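Local coordinates for protein mannose-specific lectin CEA chain 1 (Colocasia esculenta, PDB 5D5G) that binds mannose as a taro tuber lectin, agglutinates rabbit erythrocytes and is toxic to cotton aphids and other hemipteran insects, at residues D22-M27 with V34-N39. Residues are numbered along the deposited sequence; the frame is centred on the assembly and turned at random.
Sequences DFDLVM and VLYNGN
The Y36 ring meets V26 edge-on and packs beside D24 on one face of an antiparallel beta hairpin, where strands 23-27 and 33-36 pair side by side. Its CG stands anti to the carbonyl carbon (chi1 -78°), which swings the ring back toward V34 and brings its CD2 edge up to V26. From the root outward, Y36 CB sits 3.3 Å from D24 O, and CG passes farther from the same oxygen. Y36 CD2 then reaches V26 CG2 at 3.5 Å, with CE2 almost as near, so the valine methyl comes in at the ring edge, close to its plane. V34 CG1, from the same strand, sits over one ring face, offset toward the rim. The tip lies beside Q28; Y36 and Q28 are both probable mannose ligands, as in related lectins, and V34, L35 and Y36 belong to the carbohydrate-binding motif. D24 OD2 comes 4.0 Å from Y36 CD2, the carboxylate and ring planes only 14° apart, while D24 OD1 is hydrogen-bonded to H17 ND1. Beneath the side chains, D24 and Y36 form a hydrogen-bonded pair; D24 N meets Y36 O at 3.1 Å. V26 and V34 form the next such pair, with V34 N to V26 O at 2.9 Å. On the opposite face, L25 and L35 interlock, L25 CB against L35 CD1 and L25 CD1 against L35 CB, both at 3.5 Å. At the end of the strand, a type II turn from L35 to G38 brings the N37 backbone to the edge of the F23 ring, with F23 CE1 3.6 Å from N37 O, and N37 ND2 makes a weak hydrogen bond to D22 O. Within this four-stranded sheet of the bulb-type lectin domain, the two strands are the central pair, flanked by strand 16-20 beside 23-27 and by strand 40-41 beside 33-36.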
loop_
_atom_site.group_PDB
_atom_site.type_symbol
_atom_site.label_atom_id
_atom_site.label_comp_id
_atom_site.label_asym_id
_atom_site.label_seq_id
_atom_site.Cartn_x
_atom_site.Cartn_y
_atom_site.Cartn_z
ATOM N N ASP A 22 9.030 -5.650 13.230
ATOM C CA ASP A 22 8.847 -5.465 14.674
ATOM C C ASP A 22 7.777 -4.459 15.116
ATOM O O ASP A 22 7.688 -4.125 16.309
ATOM C CB ASP A 22 10.174 -5.085 15.328
ATOM C CG ASP A 22 11.028 -6.294 15.629
ATOM O OD1 ASP A 22 10.529 -7.419 15.407
ATOM O OD2 ASP A 22 12.184 -6.125 16.082
ATOM N N PHE A 23 6.967 -3.972 14.181
ATOM C CA PHE A 23 5.993 -2.937 14.523
ATOM C C PHE A 23 4.572 -3.463 14.468
ATOM O O PHE A 23 4.121 -3.964 13.425
ATOM C CB PHE A 23 6.162 -1.711 13.632
ATOM C CG PHE A 23 7.550 -1.146 13.655
ATOM C CD1 PHE A 23 7.967 -0.334 14.705
ATOM C CD2 PHE A 23 8.452 -1.441 12.633
ATOM C CE1 PHE A 23 9.254 0.189 14.732
ATOM C CE2 PHE A 23 9.732 -0.923 12.645
ATOM C CZ PHE A 23 10.143 -0.105 13.698
ATOM N N ASP A 24 3.876 -3.338 15.601
ATOM C CA ASP A 24 2.553 -3.937 15.761
ATOM C C ASP A 24 1.472 -2.919 16.118
ATOM O O ASP A 24 1.411 -2.415 17.246
ATOM C CB ASP A 24 2.588 -5.048 16.813
ATOM C CG ASP A 24 1.238 -5.706 17.005
ATOM O OD1 ASP A 24 0.745 -6.379 16.074
ATOM O OD2 ASP A 24 0.664 -5.563 18.099
ATOM N N LEU A 25 0.615 -2.627 15.144
ATOM C CA LEU A 25 -0.452 -1.663 15.335
ATOM C C LEU A 25 -1.626 -2.454 15.865
ATOM O O LEU A 25 -1.963 -3.496 15.308
ATOM C CB LEU A 25 -0.816 -1.010 13.990
ATOM C CG LEU A 25 -1.921 0.048 13.998
ATOM C CD1 LEU A 25 -1.387 1.389 14.475
ATOM C CD2 LEU A 25 -2.576 0.178 12.629
ATOM N N VAL A 26 -2.233 -1.999 16.953
ATOM C CA VAL A 26 -3.375 -2.724 17.470
ATOM C C VAL A 26 -4.522 -1.806 17.780
ATOM O O VAL A 26 -4.368 -0.823 18.509
ATOM C CB VAL A 26 -3.061 -3.466 18.777
ATOM C CG1 VAL A 26 -3.825 -4.788 18.828
ATOM C CG2 VAL A 26 -1.574 -3.686 18.926
ATOM N N MET A 27 -5.675 -2.139 17.226
ATOM C CA MET A 27 -6.904 -1.511 17.645
ATOM C C MET A 27 -7.307 -2.273 18.899
ATOM O O MET A 27 -8.123 -3.201 18.865
ATOM C CB MET A 27 -7.967 -1.578 16.541
ATOM C CG MET A 27 -9.326 -0.979 16.899
ATOM S SD MET A 27 -9.400 0.811 16.809
ATOM C CE MET A 27 -8.618 1.316 18.344
ATOM N N VAL A 34 -2.942 1.596 19.225
ATOM C CA VAL A 34 -1.531 1.679 19.544
ATOM C C VAL A 34 -0.671 0.943 18.510
ATOM O O VAL A 34 -0.961 -0.193 18.106
ATOM C CB VAL A 34 -1.236 1.140 20.956
ATOM C CG1 VAL A 34 0.115 1.626 21.431
ATOM C CG2 VAL A 34 -2.316 1.584 21.932
ATOM N N LEU A 35 0.386 1.617 18.081
ATOM C CA LEU A 35 1.336 1.041 17.147
ATOM C C LEU A 35 2.563 0.657 17.966
ATOM O O LEU A 35 3.352 1.520 18.334
ATOM C CB LEU A 35 1.675 2.090 16.082
ATOM C CG LEU A 35 2.696 1.815 14.982
ATOM C CD1 LEU A 35 2.103 0.958 13.879
ATOM C CD2 LEU A 35 3.193 3.138 14.418
ATOM N N TYR A 36 2.715 -0.625 18.287
ATOM C CA TYR A 36 3.776 -1.011 19.206
ATOM C C TYR A 36 5.168 -0.950 18.617
ATOM O O TYR A 36 5.413 -1.461 17.528
ATOM C CB TYR A 36 3.481 -2.362 19.865
ATOM C CG TYR A 36 2.471 -2.199 20.965
ATOM C CD1 TYR A 36 2.832 -1.609 22.167
ATOM C CD2 TYR A 36 1.151 -2.581 20.788
ATOM C CE1 TYR A 36 1.917 -1.417 23.164
ATOM C CE2 TYR A 36 0.227 -2.393 21.780
ATOM C CZ TYR A 36 0.618 -1.819 22.973
ATOM O OH TYR A 36 -0.298 -1.634 23.990
ATOM N N ASN A 37 6.062 -0.326 19.387
ATOM C CA ASN A 37 7.413 0.062 18.975
ATOM C C ASN A 37 7.434 1.272 18.046
ATOM O O ASN A 37 8.493 1.848 17.793
ATOM C CB ASN A 37 8.219 -1.088 18.376
ATOM C CG ASN A 37 8.661 -2.083 19.416
ATOM O OD1 ASN A 37 9.483 -1.773 20.288
ATOM N ND2 ASN A 37 8.117 -3.289 19.335
ATOM N N GLY A 38 6.265 1.627 17.520
ATOM C CA GLY A 38 6.037 2.963 16.998
ATOM C C GLY A 38 5.733 3.793 18.232
ATOM O O GLY A 38 4.936 3.395 19.084
ATOM N N ASN A 39 6.377 4.937 18.359
ATOM C CA ASN A 39 6.271 5.707 19.586
ATOM C C ASN A 39 4.962 6.498 19.644
ATOM O O ASN A 39 4.942 7.649 20.068
ATOM C CB ASN A 39 7.483 6.623 19.684
ATOM C CG ASN A 39 8.586 6.210 18.721
ATOM O OD1 ASN A 39 8.315 5.624 17.671
ATOM N ND2 ASN A 39 9.833 6.502 19.076
#